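Local coordinates for putative hydrolase (Shewanella frigidimarina, PDB 3LHO), which is probably an iron-dependent dioxygenase of the 2-oxoadipate dioxygenase/decarboxylase family, here crystallised with a nickel ion in its metal site, at residues A[84-88]-A[89-93]; A[57-60]-A[61-64]; A[202-206]-A[207-211]. All blocks are in the same frame, centred on the assembly; numbering follows the deposited sequence.

The three contacts follow one another along the chain in the order contact 2, contact 1, contact 3, and each is a local turn or helix end. Contact 2 is the close of helix 54-62, which packs on the mixed sheet, and contact 1 is the hairpin joining strands 79-85 and 93-99 of that sheet. Their centres are about 13 Å apart and they touch, F84 CZ lying 3.4 Å from A58 CB. Contact 3 leads into the edge strand 208-212, its centre about 20 Å from contact 1 and about 29 Å from contact 2. Contacts 1 and 3 thus stand at separate strands of one sheet, whose middle strands 39-47, 165-169 and 235-239 carry the nickel ligands H41, H165 and E235.

Contact 1 of 3, residues A[84-88]-A[89-93]; sequences FEHPD and PKQPK
F84 O touches K93 CA at the base of a hairpin, a C-H...O contact of 3.4 Å. The F84 ring leads away, a large hydrophobic group suited to its buried place, where it touches A58 and T62 of helix 54-62. E85 lays its aliphatic CG beside K93 CG, but the charged ends part: the E85 carboxylate bonds to H83 and the K93 ammonium forms a salt bridge with D40. With CG anti to the backbone N (chi1 -170°), the H86 side chain lies beside Q91, both pointing the same way. Q91 CG sits over one ring face, 4.2 Å from the centroid in a CH-pi contact, and P87 CD lies over the opposite face near its rim. H86 ND1 accepts D88 N at 3.0 Å, holding the ring against the backbone, while H86 N is bonded to a water.

From D88 to Q91 the chain makes a type I beta turn within the loop between two antiparallel strands. P89 suits its second position because the ring already holds phi near -65°. Q91 N closes it by donating to D88 O at 3.0 Å; D88 OD1, on a carboxylate short enough to reach two residues on, accepts K90 N at 3.0 Å from above the carboxylate plane, which adds an Asx turn. Waters extend the aspartate's grip, one linking OD1 to K90 NZ and another OD2 to Q91 NE2. Q91 offers a methylene to the H86 ring and an amide N-H to N7 of helix 6-20, its amide plane 83° from the D88 carboxylate.

Contact 2 of 3, residues A[57-60]-A[61-64]; sequences LAKH and FTSI
A chi1 of 71° tucks S63 OG between its backbone N and carbonyl carbon, pointing it back along the helix to K59 O. The hydroxyl donates there at 2.9 Å, in the carbonyl plane, while S63 N reaches the same oxygen at 3.2 Å from above that plane, so one carbonyl is gripped by both. T62 has a similar first torsion (chi1 58°), which sets OG1 3.4 Å from K59 CA, where the lysine chain crosses it at a slant. A small hydroxyl residue suits both places, since a short side chain can fold back onto the preceding turn at a helix end.

One residue earlier, A58 O also serves two donors. T62 N approaches it in the carbonyl plane at 2.9 Å, the i to i+4 bond of an alpha helix, and F61 N comes from above the plane at 2.8 Å, in the i to i+3 manner. Such a forked carbonyl is common near the C-terminal end of a helix. The F61 ring brings its edge to A58 O, and its CD1 lies 3.6 Å from L57 O. K59 bends at chi2 to bring its CD past T62 OG1, and a water bonded to T62 OG1 is weakly held by K59 NZ. A long, flexible cation suits this exposed side of the helix.

H60 NE2 bonds to the backbone of T124. On the hydrophobic face, L57 and F61 pack on strands 39-47 and 93-99, A58 packs on 93-99, and F61 and I64 also meet helix 6-20.

Contact 3 of 3, residues A[202-206]-A[207-211]; sequences GSPEV and LLEQS
P204 and E209 meet where the E209 side chain slants across P204, its OE2 3.3 Å from P204 CD. E209 CG packs beside the backbone of S203, whose N makes a weak bond to L208 O. L208 N returns a weak bond to S203 O, and since L207 and L208 both face S203, the pairing is a G1 bulge. The backbone of L207 is accordingly left-handed, at phi 70°, a conformation more often taken by glycine.

The turn behind the bulge is a short 3-10 segment at 204-205. P204, with its fixed phi, suits its start, and L207 N donates to P204 O at 3.0 Å from well above the carbonyl plane. S203 OG makes weak bonds with V206 N and E205 OE1, and V206 N also donates to S203 O. G202, at phi 88° and psi -166°, takes backbone angles open mainly to glycine and brings its CA within 3.5 Å of L208 O.

E209 OE1 bonds to Y240, which probably helps to hold the carboxylate beside P204. L207 rests on M242 and Y248, while strand 208-212 runs antiparallel to strand 235-239 at the sheet edge, with helix 179-188 against E209 and S211.

Contact 1 of 3, residues A[84-88]-A[89-93]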
loop_
_atom_site.group_PDB
_atom_site.type_symbol
_atom_site.label_atom_id
_atom_site.label_comp_id
_atom_site.label_asym_id
_atom_site.label_seq_id
_atom_site.Cartn_x
_atom_site.Cartn_y
_atom_site.Cartn_z
ATOM N N PHE A 84 -11.023 5.056 -2.466
ATOM C CA PHE A 84 -12.365 4.558 -2.222
ATOM C C PHE A 84 -12.675 4.614 -0.727
ATOM O O PHE A 84 -11.793 4.365 0.107
ATOM C CB PHE A 84 -12.520 3.108 -2.749
ATOM C CG PHE A 84 -12.151 2.955 -4.196
ATOM C CD1 PHE A 84 -10.799 2.875 -4.571
ATOM C CD2 PHE A 84 -13.119 2.939 -5.177
ATOM C CE1 PHE A 84 -10.437 2.788 -5.894
ATOM C CE2 PHE A 84 -12.773 2.840 -6.533
ATOM C CZ PHE A 84 -11.417 2.756 -6.889
ATOM N N GLU A 85 -13.941 4.925 -0.417
ATOM C CA GLU A 85 -14.454 5.048 0.938
ATOM C C GLU A 85 -15.663 4.132 1.167
ATOM O O GLU A 85 -16.466 3.902 0.238
ATOM C CB GLU A 85 -14.884 6.485 1.200
ATOM C CG GLU A 85 -13.698 7.444 1.223
ATOM C CD GLU A 85 -14.095 8.896 1.406
ATOM O OE1 GLU A 85 -15.286 9.175 1.692
ATOM O OE2 GLU A 85 -13.192 9.757 1.238
ATOM N N HIS A 86 -15.734 3.579 2.383
ATOM C CA HIS A 86 -16.796 2.656 2.792
ATOM C C HIS A 86 -17.777 3.443 3.705
ATOM O O HIS A 86 -17.361 4.415 4.372
ATOM C CB HIS A 86 -16.188 1.460 3.515
ATOM C CG HIS A 86 -17.144 0.348 3.777
ATOM N ND1 HIS A 86 -17.980 0.329 4.871
ATOM C CD2 HIS A 86 -17.392 -0.796 3.090
ATOM C CE1 HIS A 86 -18.699 -0.785 4.856
ATOM N NE2 HIS A 86 -18.364 -1.487 3.783
ATOM N N PRO A 87 -19.075 3.078 3.683
ATOM C CA PRO A 87 -20.043 3.815 4.547
ATOM C C PRO A 87 -19.757 3.711 6.060
ATOM O O PRO A 87 -20.152 4.596 6.829
ATOM C CB PRO A 87 -21.404 3.192 4.196
ATOM C CG PRO A 87 -21.129 2.019 3.278
ATOM C CD PRO A 87 -19.758 2.213 2.690
ATOM N N ASP A 88 -19.093 2.632 6.475
ATOM C CA ASP A 88 -18.623 2.465 7.852
ATOM C C ASP A 88 -17.263 3.157 8.064
ATOM O O ASP A 88 -16.223 2.723 7.505
ATOM C CB ASP A 88 -18.506 0.979 8.136
ATOM C CG ASP A 88 -18.054 0.657 9.559
ATOM O OD1 ASP A 88 -17.738 1.551 10.355
ATOM O OD2 ASP A 88 -17.970 -0.540 9.843
ATOM N N PRO A 89 -17.246 4.217 8.889
ATOM C CA PRO A 89 -15.993 4.971 9.113
ATOM C C PRO A 89 -14.884 4.188 9.804
ATOM O O PRO A 89 -13.743 4.598 9.733
ATOM C CB PRO A 89 -16.443 6.147 9.984
ATOM C CG PRO A 89 -17.563 5.584 10.768
ATOM C CD PRO A 89 -18.323 4.709 9.776
ATOM N N LYS A 90 -15.183 3.047 10.435
ATOM C CA LYS A 90 -14.128 2.184 10.979
ATOM C C LYS A 90 -13.269 1.521 9.887
ATOM O O LYS A 90 -12.175 1.056 10.175
ATOM C CB LYS A 90 -14.714 1.059 11.830
ATOM C CG LYS A 90 -15.384 1.529 13.126
ATOM C CD LYS A 90 -15.677 0.338 14.053
ATOM C CE LYS A 90 -16.459 0.746 15.313
ATOM N NZ LYS A 90 -17.927 0.948 15.073
ATOM N N GLN A 91 -13.806 1.421 8.670
ATOM C CA GLN A 91 -13.125 0.718 7.609
ATOM C C GLN A 91 -12.096 1.640 6.975
ATOM O O GLN A 91 -12.281 2.850 6.910
ATOM C CB GLN A 91 -14.120 0.147 6.585
ATOM C CG GLN A 91 -15.115 -0.892 7.149
ATOM C CD GLN A 91 -14.438 -2.107 7.705
ATOM O OE1 GLN A 91 -13.304 -2.432 7.347
ATOM N NE2 GLN A 91 -15.118 -2.786 8.596
ATOM N N PRO A 92 -10.964 1.071 6.557
ATOM C CA PRO A 92 -9.957 1.907 5.969
ATOM C C PRO A 92 -10.371 2.504 4.620
ATOM O O PRO A 92 -11.118 1.884 3.862
ATOM C CB PRO A 92 -8.777 0.931 5.794
ATOM C CG PRO A 92 -9.356 -0.416 5.826
ATOM C CD PRO A 92 -10.522 -0.323 6.730
ATOM N N LYS A 93 -9.855 3.673 4.273
ATOM C CA LYS A 93 -9.854 4.064 2.911
ATOM C C LYS A 93 -8.939 3.135 2.130
ATOM O O LYS A 93 -7.983 2.616 2.657
ATOM C CB LYS A 93 -9.333 5.518 2.725
ATOM C CG LYS A 93 -10.127 6.563 3.476
ATOM C CD LYS A 93 -9.486 7.926 3.240
ATOM C CE LYS A 93 -9.875 8.922 4.276
ATOM N NZ LYS A 93 -9.155 8.604 5.543
HETATM O O HOH W 1 -13.550 4.205 4.121
HETATM O O HOH W 2 -18.285 -2.675 8.514
HETATM O O HOH W 3 -18.574 2.042 12.766
#

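Contact 2 of 3, residues A[57-60]-A[61-64]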
loop_
_atom_site.group_PDB
_atom_site.type_symbol
_atom_site.label_atom_id
_atom_site.label_comp_id
_atom_site.label_asym_id
_atom_site.label_seq_id
_atom_site.Cartn_x
_atom_site.Cartn_y
_atom_site.Cartn_z
ATOM N N LEU A 57 -8.597 -4.293 -9.684
ATOM C CA LEU A 57 -8.342 -4.364 -8.257
ATOM C C LEU A 57 -9.492 -3.721 -7.509
ATOM O O LEU A 57 -9.915 -4.224 -6.484
ATOM C CB LEU A 57 -7.029 -3.670 -7.872
ATOM C CG LEU A 57 -5.728 -4.506 -8.034
ATOM C CD1 LEU A 57 -5.350 -4.813 -9.484
ATOM C CD2 LEU A 57 -4.559 -3.842 -7.318
ATOM N N ALA A 58 -9.970 -2.577 -7.993
ATOM C CA ALA A 58 -11.025 -1.825 -7.304
ATOM C C ALA A 58 -12.328 -2.622 -7.120
ATOM O O ALA A 58 -13.027 -2.436 -6.113
ATOM C CB ALA A 58 -11.303 -0.482 -8.033
ATOM N N LYS A 59 -12.612 -3.539 -8.051
ATOM C CA LYS A 59 -13.845 -4.335 -7.997
ATOM C C LYS A 59 -13.912 -5.197 -6.741
ATOM O O LYS A 59 -15.002 -5.542 -6.271
ATOM C CB LYS A 59 -14.008 -5.222 -9.243
ATOM C CG LYS A 59 -14.587 -4.522 -10.448
ATOM C CD LYS A 59 -16.090 -4.319 -10.305
ATOM C CE LYS A 59 -16.659 -3.688 -11.566
ATOM N NZ LYS A 59 -18.049 -3.181 -11.325
ATOM N N HIS A 60 -12.752 -5.561 -6.203
ATOM C CA HIS A 60 -12.705 -6.322 -4.938
ATOM C C HIS A 60 -13.250 -5.504 -3.795
ATOM O O HIS A 60 -13.647 -6.046 -2.786
ATOM C CB HIS A 60 -11.294 -6.856 -4.651
ATOM C CG HIS A 60 -10.883 -7.916 -5.612
ATOM N ND1 HIS A 60 -10.963 -9.263 -5.307
ATOM C CD2 HIS A 60 -10.481 -7.846 -6.904
ATOM C CE1 HIS A 60 -10.619 -9.968 -6.369
ATOM N NE2 HIS A 60 -10.330 -9.142 -7.352
ATOM N N PHE A 61 -13.285 -4.179 -3.967
ATOM C CA PHE A 61 -13.782 -3.304 -2.909
ATOM C C PHE A 61 -15.174 -2.722 -3.236
ATOM O O PHE A 61 -16.046 -2.644 -2.353
ATOM C CB PHE A 61 -12.756 -2.226 -2.666
ATOM C CG PHE A 61 -11.410 -2.747 -2.230
ATOM C CD1 PHE A 61 -10.436 -3.084 -3.159
ATOM C CD2 PHE A 61 -11.147 -2.949 -0.891
ATOM C CE1 PHE A 61 -9.214 -3.570 -2.766
ATOM C CE2 PHE A 61 -9.936 -3.430 -0.465
ATOM C CZ PHE A 61 -8.960 -3.761 -1.386
ATOM N N THR A 62 -15.394 -2.305 -4.475
ATOM C CA THR A 62 -16.685 -1.720 -4.855
ATOM C C THR A 62 -17.784 -2.776 -4.783
ATOM O O THR A 62 -18.926 -2.450 -4.516
ATOM C CB THR A 62 -16.669 -1.091 -6.226
ATOM O OG1 THR A 62 -16.300 -2.087 -7.195
ATOM C CG2 THR A 62 -15.720 0.096 -6.254
ATOM N N SER A 63 -17.418 -4.045 -4.909
ATOM C CA SER A 63 -18.399 -5.109 -4.803
ATOM C C SER A 63 -18.932 -5.313 -3.373
ATOM O O SER A 63 -19.964 -5.950 -3.200
ATOM C CB SER A 63 -17.780 -6.387 -5.323
ATOM O OG SER A 63 -16.799 -6.842 -4.405
ATOM N N ILE A 64 -18.240 -4.793 -2.355
ATOM C CA ILE A 64 -18.659 -4.936 -0.963
ATOM C C ILE A 64 -18.894 -3.560 -0.301
ATOM O O ILE A 64 -18.728 -3.402 0.925
ATOM C CB ILE A 64 -17.640 -5.753 -0.144
ATOM C CG1 ILE A 64 -16.214 -5.142 -0.225
ATOM C CG2 ILE A 64 -17.612 -7.219 -0.628
ATOM C CD1 ILE A 64 -15.234 -5.807 0.661
HETATM O O HOH W 4 -18.743 -2.941 -8.056
#

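Contact 3 of 3, residues A[202-206]-A[207-211]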
loop_
_atom_site.group_PDB
_atom_site.type_symbol
_atom_site.label_atom_id
_atom_site.label_comp_id
_atom_site.label_asym_id
_atom_site.label_seq_id
_atom_site.Cartn_x
_atom_site.Cartn_y
_atom_site.Cartn_z
ATOM N N GLY A 202 4.539 16.512 6.080
ATOM C CA GLY A 202 3.353 17.352 6.123
ATOM C C GLY A 202 3.245 18.028 7.466
ATOM O O GLY A 202 4.206 18.067 8.232
ATOM N N SER A 203 2.072 18.582 7.752
ATOM C CA SER A 203 1.911 19.512 8.862
ATOM C C SER A 203 0.425 19.736 9.063
ATOM O O SER A 203 -0.358 19.405 8.172
ATOM C CB SER A 203 2.588 20.859 8.551
ATOM O OG SER A 203 1.958 21.519 7.452
ATOM N N PRO A 204 0.029 20.317 10.215
ATOM C CA PRO A 204 -1.379 20.673 10.373
ATOM C C PRO A 204 -1.872 21.623 9.287
ATOM O O PRO A 204 -3.039 21.562 8.880
ATOM C CB PRO A 204 -1.421 21.353 11.754
ATOM C CG PRO A 204 -0.255 20.728 12.500
ATOM C CD PRO A 204 0.801 20.546 11.452
ATOM N N GLU A 205 -0.982 22.482 8.812
ATOM C CA GLU A 205 -1.352 23.489 7.835
ATOM C C GLU A 205 -1.685 22.904 6.464
ATOM O O GLU A 205 -2.394 23.546 5.701
ATOM C CB GLU A 205 -0.238 24.517 7.691
ATOM C CG GLU A 205 -0.006 25.383 8.945
ATOM C CD GLU A 205 0.580 24.611 10.136
ATOM O OE1 GLU A 205 1.498 23.794 9.932
ATOM O OE2 GLU A 205 0.121 24.827 11.283
ATOM N N VAL A 206 -1.163 21.715 6.142
ATOM C CA VAL A 206 -1.511 21.028 4.895
ATOM C C VAL A 206 -2.491 19.889 5.143
ATOM O O VAL A 206 -2.739 19.063 4.246
ATOM C CB VAL A 206 -0.248 20.546 4.102
ATOM C CG1 VAL A 206 0.624 21.774 3.713
ATOM C CG2 VAL A 206 0.585 19.518 4.879
ATOM N N LEU A 207 -3.037 19.863 6.365
ATOM C CA LEU A 207 -4.176 19.020 6.759
ATOM C C LEU A 207 -3.885 17.502 6.833
ATOM O O LEU A 207 -4.808 16.686 6.957
ATOM C CB LEU A 207 -5.378 19.276 5.856
ATOM C CG LEU A 207 -5.816 20.724 5.715
ATOM C CD1 LEU A 207 -6.974 20.770 4.735
ATOM C CD2 LEU A 207 -6.200 21.352 7.053
ATOM N N LEU A 208 -2.609 17.144 6.784
ATOM C CA LEU A 208 -2.194 15.749 6.770
ATOM C C LEU A 208 -0.768 15.617 7.285
ATOM O O LEU A 208 0.131 16.332 6.841
ATOM C CB LEU A 208 -2.311 15.144 5.353
ATOM C CG LEU A 208 -1.862 13.682 5.178
ATOM C CD1 LEU A 208 -2.740 12.790 6.021
ATOM C CD2 LEU A 208 -1.916 13.217 3.697
ATOM N N GLU A 209 -0.565 14.697 8.224
ATOM C CA GLU A 209 0.776 14.366 8.700
ATOM C C GLU A 209 0.957 12.879 8.615
ATOM O O GLU A 209 0.066 12.148 9.016
ATOM C CB GLU A 209 0.981 14.796 10.146
ATOM C CG GLU A 209 1.036 16.292 10.371
ATOM C CD GLU A 209 0.930 16.658 11.857
ATOM O OE1 GLU A 209 0.048 16.141 12.567
ATOM O OE2 GLU A 209 1.747 17.466 12.321
ATOM N N GLN A 210 2.109 12.423 8.118
ATOM C CA GLN A 210 2.380 10.995 8.007
ATOM C C GLN A 210 3.790 10.684 8.462
ATOM O O GLN A 210 4.682 11.532 8.386
ATOM C CB GLN A 210 2.162 10.489 6.570
ATOM C CG GLN A 210 0.718 10.561 6.081
ATOM C CD GLN A 210 0.525 10.015 4.665
ATOM O OE1 GLN A 210 0.956 10.623 3.698
ATOM N NE2 GLN A 210 -0.129 8.875 4.549
ATOM N N SER A 211 3.965 9.472 8.972
ATOM C CA SER A 211 5.271 8.959 9.343
ATOM C C SER A 211 5.240 7.470 9.056
ATOM O O SER A 211 4.164 6.924 8.785
ATOM C CB SER A 211 5.525 9.221 10.834
ATOM O OG SER A 211 4.644 8.441 11.614
#